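Local coordinates for protein rutinosidase (PDB 6I1A) that hydrolyses glycosidic bonds of rutinose-bearing flavonoids such as rutin as a family 5 glycoside hydrolase, and is probably related in function to exo-1,3-beta-glucanases, at residues A[186-191]-A[236-241]; A[303-308]-A[335-340]; A[312-317]-A[354-359]. All blocks are in the same frame, centred on the assembly; numbering follows the deposited sequence.

Contact 1: A[186-191]-A[236-241]; sequences SYTLEP and NIPVMF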
# COMPACT_ATOMS: atom_id res chain seq x y z
N SER A 186 -9.06 -31.51 -16.05
CA SER A 186 -7.65 -31.14 -15.68
C SER A 186 -7.42 -29.63 -15.83
O SER A 186 -6.28 -29.20 -15.59
CB SER A 186 -6.68 -31.86 -16.52
OG SER A 186 -6.80 -33.29 -16.30
N TYR A 187 -8.38 -28.81 -16.23
CA TYR A 187 -8.12 -27.41 -16.66
C TYR A 187 -8.96 -26.41 -15.91
O TYR A 187 -10.19 -26.61 -15.64
CB TYR A 187 -8.37 -27.24 -18.15
CG TYR A 187 -7.47 -28.07 -19.00
CD1 TYR A 187 -7.83 -29.39 -19.34
CD2 TYR A 187 -6.26 -27.62 -19.51
CE1 TYR A 187 -7.01 -30.18 -20.14
CE2 TYR A 187 -5.45 -28.40 -20.31
CZ TYR A 187 -5.82 -29.70 -20.64
OH TYR A 187 -4.99 -30.41 -21.43
N THR A 188 -8.34 -25.27 -15.61
CA THR A 188 -8.97 -24.04 -15.14
C THR A 188 -8.74 -22.97 -16.19
O THR A 188 -7.64 -22.83 -16.70
CB THR A 188 -8.48 -23.64 -13.75
OG1 THR A 188 -8.96 -24.59 -12.80
CG2 THR A 188 -8.83 -22.24 -13.34
N LEU A 189 -9.77 -22.18 -16.50
CA LEU A 189 -9.69 -21.13 -17.53
C LEU A 189 -9.52 -19.76 -16.86
O LEU A 189 -10.38 -19.34 -16.05
CB LEU A 189 -11.00 -21.16 -18.34
CG LEU A 189 -11.01 -20.39 -19.63
CD1 LEU A 189 -12.14 -20.91 -20.59
CD2 LEU A 189 -11.26 -18.96 -19.38
N GLU A 190 -8.44 -19.06 -17.20
CA GLU A 190 -8.15 -17.72 -16.68
C GLU A 190 -8.19 -16.70 -17.82
O GLU A 190 -7.27 -16.65 -18.66
CB GLU A 190 -6.76 -17.67 -16.03
CG GLU A 190 -6.51 -16.34 -15.35
CD GLU A 190 -5.32 -16.34 -14.43
OE1 GLU A 190 -4.35 -17.09 -14.65
OE2 GLU A 190 -5.42 -15.62 -13.39
N PRO A 191 -9.29 -15.93 -17.94
CA PRO A 191 -9.53 -15.16 -19.17
C PRO A 191 -8.95 -13.75 -19.25
O PRO A 191 -9.11 -13.07 -20.27
CB PRO A 191 -11.08 -15.09 -19.15
CG PRO A 191 -11.43 -14.98 -17.72
CD PRO A 191 -10.47 -15.99 -17.08
N ASN A 236 -18.61 -27.15 -15.10
CA ASN A 236 -17.66 -27.80 -14.19
C ASN A 236 -16.25 -27.26 -14.45
O ASN A 236 -15.36 -27.51 -13.60
CB ASN A 236 -17.71 -29.32 -14.37
CG ASN A 236 -19.04 -29.86 -13.89
OD1 ASN A 236 -19.39 -29.63 -12.75
ND2 ASN A 236 -19.79 -30.38 -14.83
N ILE A 237 -16.03 -26.54 -15.55
CA ILE A 237 -14.69 -25.90 -15.77
C ILE A 237 -14.65 -24.67 -14.88
O ILE A 237 -15.40 -23.74 -15.09
CB ILE A 237 -14.48 -25.51 -17.24
CG1 ILE A 237 -14.55 -26.71 -18.19
CG2 ILE A 237 -13.16 -24.74 -17.40
CD1 ILE A 237 -14.61 -26.32 -19.61
N PRO A 238 -13.70 -24.54 -13.91
CA PRO A 238 -13.63 -23.34 -13.10
C PRO A 238 -13.08 -22.15 -13.90
O PRO A 238 -12.29 -22.35 -14.85
CB PRO A 238 -12.62 -23.70 -12.00
CG PRO A 238 -12.51 -25.19 -12.06
CD PRO A 238 -12.74 -25.60 -13.49
N VAL A 239 -13.53 -20.97 -13.53
CA VAL A 239 -13.01 -19.69 -14.06
C VAL A 239 -12.16 -19.05 -12.96
O VAL A 239 -12.62 -18.86 -11.80
CB VAL A 239 -14.13 -18.74 -14.53
CG1 VAL A 239 -13.59 -17.37 -14.85
CG2 VAL A 239 -14.84 -19.34 -15.76
N MET A 240 -10.92 -18.72 -13.31
CA MET A 240 -9.99 -18.02 -12.42
C MET A 240 -9.92 -16.54 -12.83
O MET A 240 -9.52 -16.21 -13.98
CB MET A 240 -8.63 -18.68 -12.54
CG MET A 240 -7.56 -17.98 -11.69
SD MET A 240 -6.02 -18.94 -11.51
CE MET A 240 -6.54 -20.18 -10.34
N PHE A 241 -10.37 -15.70 -11.92
CA PHE A 241 -10.48 -14.25 -12.10
C PHE A 241 -9.27 -13.56 -11.47
O PHE A 241 -9.13 -13.58 -10.23
CB PHE A 241 -11.78 -13.75 -11.51
CG PHE A 241 -12.02 -12.27 -11.66
CD1 PHE A 241 -11.35 -11.50 -12.61
CD2 PHE A 241 -12.96 -11.66 -10.86
CE1 PHE A 241 -11.56 -10.12 -12.70
CE2 PHE A 241 -13.19 -10.29 -10.97
CZ PHE A 241 -12.49 -9.53 -11.87

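Contact 2: A[303-308]-A[335-340]; sequences EWAIQA and SSYWTA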
# COMPACT_ATOMS: atom_id res chain seq x y z
N GLU A 303 0.80 -15.80 -9.11
CA GLU A 303 2.15 -15.30 -9.39
C GLU A 303 2.71 -14.73 -8.09
O GLU A 303 2.02 -13.96 -7.39
CB GLU A 303 2.22 -14.19 -10.42
CG GLU A 303 1.81 -14.58 -11.81
CD GLU A 303 2.06 -13.50 -12.84
OE1 GLU A 303 2.88 -12.54 -12.59
OE2 GLU A 303 1.40 -13.54 -13.91
N TRP A 304 3.99 -15.01 -7.86
CA TRP A 304 4.81 -14.40 -6.79
C TRP A 304 6.25 -14.76 -7.05
O TRP A 304 6.57 -15.68 -7.83
CB TRP A 304 4.35 -14.85 -5.39
CG TRP A 304 4.73 -16.27 -5.06
CD1 TRP A 304 4.28 -17.43 -5.60
CD2 TRP A 304 5.73 -16.65 -4.07
NE1 TRP A 304 4.88 -18.51 -4.98
CE2 TRP A 304 5.78 -18.06 -4.05
CE3 TRP A 304 6.54 -15.91 -3.20
CZ2 TRP A 304 6.60 -18.74 -3.15
CZ3 TRP A 304 7.35 -16.60 -2.31
CH2 TRP A 304 7.36 -17.98 -2.33
N ALA A 305 7.16 -14.03 -6.40
CA ALA A 305 8.58 -14.31 -6.43
C ALA A 305 9.22 -13.67 -5.22
O ALA A 305 8.65 -12.79 -4.63
CB ALA A 305 9.21 -13.86 -7.73
N ILE A 306 10.46 -14.10 -4.90
CA ILE A 306 11.14 -13.68 -3.63
C ILE A 306 12.04 -12.47 -3.80
O ILE A 306 12.61 -12.06 -2.75
CB ILE A 306 11.92 -14.85 -3.02
CG1 ILE A 306 13.04 -15.34 -3.90
CG2 ILE A 306 10.99 -15.93 -2.58
CD1 ILE A 306 14.07 -16.18 -3.11
N GLN A 307 12.25 -11.88 -4.96
CA GLN A 307 13.11 -10.69 -5.04
C GLN A 307 12.51 -9.56 -4.22
O GLN A 307 11.31 -9.20 -4.38
CB GLN A 307 13.35 -10.24 -6.47
CG GLN A 307 14.29 -9.03 -6.51
CD GLN A 307 14.49 -8.42 -7.87
OE1 GLN A 307 14.31 -9.09 -8.91
NE2 GLN A 307 14.89 -7.16 -7.90
N ALA A 308 13.32 -9.01 -3.31
CA ALA A 308 12.98 -7.80 -2.53
C ALA A 308 13.45 -6.50 -3.20
O ALA A 308 14.22 -6.53 -4.17
CB ALA A 308 13.60 -7.95 -1.16
N SER A 335 -0.23 -21.72 -4.49
CA SER A 335 0.44 -20.67 -5.26
C SER A 335 1.14 -21.28 -6.47
O SER A 335 1.44 -22.48 -6.48
CB SER A 335 1.40 -19.88 -4.39
OG SER A 335 2.42 -20.76 -3.86
N SER A 336 1.50 -20.40 -7.39
CA SER A 336 2.37 -20.78 -8.51
C SER A 336 3.44 -19.73 -8.71
O SER A 336 3.17 -18.55 -8.91
CB SER A 336 1.63 -21.08 -9.84
OG SER A 336 0.67 -20.12 -10.19
N TYR A 337 4.70 -20.16 -8.63
CA TYR A 337 5.87 -19.27 -8.66
C TYR A 337 6.11 -18.76 -10.06
O TYR A 337 5.91 -19.48 -11.05
CB TYR A 337 7.10 -20.06 -8.18
CG TYR A 337 8.23 -19.19 -7.71
CD1 TYR A 337 8.26 -18.75 -6.41
CD2 TYR A 337 9.23 -18.77 -8.56
CE1 TYR A 337 9.28 -17.94 -5.96
CE2 TYR A 337 10.24 -17.89 -8.13
CZ TYR A 337 10.24 -17.47 -6.83
OH TYR A 337 11.22 -16.62 -6.37
N TRP A 338 6.58 -17.53 -10.16
CA TRP A 338 7.05 -16.94 -11.43
C TRP A 338 8.57 -17.02 -11.38
O TRP A 338 9.15 -16.21 -10.66
CB TRP A 338 6.59 -15.50 -11.64
CG TRP A 338 6.87 -15.01 -13.03
CD1 TRP A 338 8.00 -14.47 -13.56
CD2 TRP A 338 5.94 -15.16 -14.13
NE1 TRP A 338 7.82 -14.22 -14.90
CE2 TRP A 338 6.57 -14.65 -15.27
CE3 TRP A 338 4.61 -15.61 -14.25
CZ2 TRP A 338 5.95 -14.57 -16.52
CZ3 TRP A 338 4.01 -15.56 -15.48
CH2 TRP A 338 4.66 -15.05 -16.59
N THR A 339 9.22 -17.91 -12.12
CA THR A 339 8.71 -18.80 -13.17
C THR A 339 9.59 -20.04 -13.24
O THR A 339 10.66 -20.12 -12.56
CB THR A 339 8.66 -18.01 -14.47
OG1 THR A 339 8.10 -18.82 -15.52
CG2 THR A 339 10.00 -17.49 -14.95
N ALA A 340 9.21 -21.04 -14.04
CA ALA A 340 9.95 -22.31 -14.08
C ALA A 340 11.40 -22.10 -14.53
O ALA A 340 12.30 -22.69 -13.85
CB ALA A 340 9.25 -23.24 -15.05
O HOH W 1 4.44 -21.28 -5.71

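Contact 3: A[312-317]-A[354-359]; sequences NTLALR and QKDYWC. With EDO (1,2-ethanediol), chain U.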
# COMPACT_ATOMS: atom_id res chain seq x y z
N ASN A 312 18.88 -7.75 -1.20
CA ASN A 312 18.70 -9.16 -1.56
C ASN A 312 19.91 -9.97 -1.13
O ASN A 312 21.06 -9.52 -1.41
CB ASN A 312 18.44 -9.35 -3.04
CG ASN A 312 17.03 -8.88 -3.43
OD1 ASN A 312 16.08 -9.65 -3.23
ND2 ASN A 312 16.91 -7.67 -3.97
N THR A 313 19.65 -11.09 -0.54
CA THR A 313 20.72 -12.05 -0.20
C THR A 313 20.39 -13.42 -0.74
O THR A 313 19.26 -13.96 -0.60
CB THR A 313 21.00 -12.05 1.30
OG1 THR A 313 19.94 -12.68 2.00
CG2 THR A 313 21.07 -10.69 1.94
N LEU A 314 21.41 -14.04 -1.28
CA LEU A 314 21.28 -15.41 -1.75
C LEU A 314 21.06 -16.41 -0.64
O LEU A 314 20.51 -17.50 -0.84
CB LEU A 314 22.52 -15.73 -2.59
CG LEU A 314 22.72 -14.83 -3.81
CD1 LEU A 314 24.11 -15.02 -4.40
CD2 LEU A 314 21.69 -15.15 -4.85
N ALA A 315 21.64 -16.10 0.55
CA ALA A 315 21.61 -17.03 1.68
C ALA A 315 20.17 -17.32 2.16
O ALA A 315 19.98 -18.38 2.73
CB ALA A 315 22.45 -16.44 2.82
N LEU A 316 19.25 -16.38 1.97
CA LEU A 316 17.89 -16.51 2.54
C LEU A 316 16.91 -17.00 1.48
O LEU A 316 15.76 -17.00 1.79
CB LEU A 316 17.46 -15.17 3.11
CG LEU A 316 18.14 -14.77 4.45
CD1 LEU A 316 17.78 -13.36 4.85
CD2 LEU A 316 17.77 -15.75 5.53
N ARG A 317 17.36 -17.40 0.33
CA ARG A 317 16.42 -17.80 -0.76
C ARG A 317 15.62 -19.00 -0.33
O ARG A 317 14.38 -19.04 -0.50
CB ARG A 317 17.15 -18.09 -2.07
CG ARG A 317 17.69 -16.84 -2.73
CD ARG A 317 18.45 -17.21 -3.99
NE ARG A 317 19.66 -17.99 -3.69
CZ ARG A 317 20.36 -18.65 -4.59
NH1 ARG A 317 20.06 -18.61 -5.89
NH2 ARG A 317 21.43 -19.32 -4.20
N GLN A 354 18.80 -11.34 -11.34
CA GLN A 354 17.40 -11.86 -11.28
C GLN A 354 17.36 -13.38 -11.43
O GLN A 354 16.57 -14.04 -10.76
CB GLN A 354 16.51 -11.14 -12.27
CG GLN A 354 16.21 -9.73 -11.85
CD GLN A 354 15.13 -9.07 -12.67
OE1 GLN A 354 15.05 -9.23 -13.87
NE2 GLN A 354 14.24 -8.38 -11.99
N LYS A 355 18.18 -13.99 -12.28
CA LYS A 355 18.14 -15.44 -12.41
C LYS A 355 18.37 -16.20 -11.10
O LYS A 355 17.92 -17.32 -10.98
CB LYS A 355 19.06 -15.95 -13.51
CG LYS A 355 20.55 -15.73 -13.25
CD LYS A 355 21.44 -16.26 -14.33
CE LYS A 355 22.90 -15.90 -14.10
NZ LYS A 355 23.30 -16.20 -12.69
N ASP A 356 19.03 -15.59 -10.11
CA ASP A 356 19.22 -16.25 -8.81
C ASP A 356 17.93 -16.32 -7.98
O ASP A 356 17.86 -17.17 -7.10
CB ASP A 356 20.30 -15.48 -8.03
CG ASP A 356 21.68 -15.51 -8.70
OD1 ASP A 356 22.04 -16.57 -9.20
OD2 ASP A 356 22.29 -14.46 -8.75
N TYR A 357 16.93 -15.46 -8.26
CA TYR A 357 15.73 -15.31 -7.42
C TYR A 357 14.46 -15.70 -8.19
O TYR A 357 13.47 -15.91 -7.50
CB TYR A 357 15.58 -13.87 -6.91
CG TYR A 357 16.78 -13.43 -6.07
CD1 TYR A 357 17.87 -12.84 -6.68
CD2 TYR A 357 16.81 -13.65 -4.70
CE1 TYR A 357 18.97 -12.43 -5.91
CE2 TYR A 357 17.90 -13.27 -3.93
CZ TYR A 357 18.95 -12.67 -4.55
OH TYR A 357 20.01 -12.27 -3.76
N TRP A 358 14.49 -15.80 -9.50
CA TRP A 358 13.26 -16.00 -10.34
C TRP A 358 13.22 -17.35 -11.05
O TRP A 358 12.24 -17.56 -11.79
CB TRP A 358 13.14 -14.85 -11.33
CG TRP A 358 12.87 -13.51 -10.75
CD1 TRP A 358 13.78 -12.68 -10.20
CD2 TRP A 358 11.61 -12.84 -10.69
NE1 TRP A 358 13.17 -11.51 -9.81
CE2 TRP A 358 11.80 -11.59 -10.08
CE3 TRP A 358 10.30 -13.21 -11.06
CZ2 TRP A 358 10.77 -10.67 -9.88
CZ3 TRP A 358 9.29 -12.30 -10.87
CH2 TRP A 358 9.49 -11.06 -10.30
N CYS A 359 14.20 -18.24 -10.88
CA CYS A 359 14.25 -19.53 -11.59
C CYS A 359 13.87 -20.65 -10.67
O CYS A 359 14.68 -21.08 -9.80
CB CYS A 359 15.62 -19.75 -12.19
SG CYS A 359 15.62 -21.24 -13.21
C1 EDO U . 10.56 -8.85 -13.18
O1 EDO U . 11.45 -7.83 -13.64
C2 EDO U . 10.98 -10.26 -13.55
O2 EDO U . 10.63 -10.67 -14.90

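Contact 1: A[186-191]-A[236-241]
I237 makes the first contact of its segment: its CG2 branch, anti to the backbone N, rests against CB of L189 at 4.3 Å. P238 then lays its ring against the neighbouring strand: CD approaches the carbonyl O of Y187, while CG lies 3.7 Å from OG1 of T188, a hydroxyl whose hydrogen bonds go to H131 and W17. The carbonyl O of P238 accepts from N of L189 at 3.0 Å, with an angle of 171° at the hydrogen. V239 sits directly opposite L189, and its CG1 meets CD of P191 at 4.1 Å. Next, N of M240 donates to O of L189 at 2.9 Å, so that L189 uses both its N-H and its carbonyl. CB of M240 lies 3.7 Å from CG2 of T188. With CG anti to the backbone N (chi1 177°), the chain of M240 runs on past E190, CG passing 3.6 Å from OE2 of E190, the glutamate whose other oxygen forms a salt bridge with R92. The carbonyl O of M240 in turn lies 3.2 Å from CD of P191. This pairing of strands 187-190 and 239-241, the fourth and fifth in chain order, is a parallel seam in the wall of a (beta/alpha)8 TIM barrel.

Contact 2: A[303-308]-A[335-340]
Y337 is the bump and the elbow formed by W304 and the backbone after it is the hollow. The tyrosine presents its edge to the indole face in a T-shaped pair, with ring planes at 78° and CD1 of Y337 just 3.5 Å from CE2 of W304. The indole is turned to receive it because CG of W304 lies between the backbone N and the carbonyl carbon (chi1 73°), tilting the ring forward toward A305 and I306. Over one face of the phenol ring, 3.7 Å above its plane, sits the carbonyl O of W304. At the far end the OH of Y337, also hydrogen-bonded to O of Y357, accepts from N of I306 at 3.0 Å, with CG1 of I306 and the methyl of A305 packed about it. Strands 299-308 and 334-337 are the seventh and eighth of the TIM barrel, and they splay apart here, as their axes at 57° imply. N of W338 still reaches O of W304 at 3.0 Å in a nearly straight bond. W338 fills a second hollow: its indole lies between OE1 of E303 on one face and CB of T339, which follows a cis peptide, on the other. The E303 carboxylate is in turn gripped by Y268 and R92. In the plane of the W304 indole, a water accepts from NE1 at 2.9 Å and donates to OG of S335.

Contact 3: A[312-317]-A[354-359]
N312 starts the contact by setting its CB 3.4 Å from OH of Y357, while its OD1, which accepts from N of A308, lies over one face of the tyrosine ring near the rim. The carbonyl O of T313 comes to the edge of that ring. The phenol OH packs against C of T313 and N of L314 as well, but its hydrogen bond is with O of Q351. L314 then wedges CD2 between the two residues opposite, 3.5 Å from CB of D356 and equally close to OH of Y357. This is a beta-alpha loop of the TIM barrel, running from the seventh strand into helix 317-331, with L316 at the N-cap, whereas 355-358 forms a weakly bonded helix beyond the eighth strand. R317 bends at chi3 (-65°), so that CD2 of L314 lies over one face of the guanidinium, near its rim. Two carbonyls hold the group flat from its edge: NE donates to O of L314 at 3.0 Å, and NH1 donates to O of D356 at 2.9 Å, each in the carbonyl plane on a lone pair. R317 crosses the tyrosine at about a right angle, its CG 3.8 Å from CE2 of Y357.

Contacts 1 and 2 are both buried strand pairings in the wall of one barrel, on opposite sides of the chain's centre, with centres about 20 Å apart. Each joins an edge of the five-strand sheet to an edge of the three-strand sheet, so together they close the cylinder. Contact 1 relies on backbone hydrogen bonds along a single bridge; contact 2, where the strands diverge, relies more on aromatic rings and a phenol hydroxyl. Contact 3 is only partly buried and lies farther out, joining loop and helical segments through an arginine and a tyrosine. It touches contact 2, where OH of Y337 meets O of Y357 and OE1 of Q307 meets NE1 of W358.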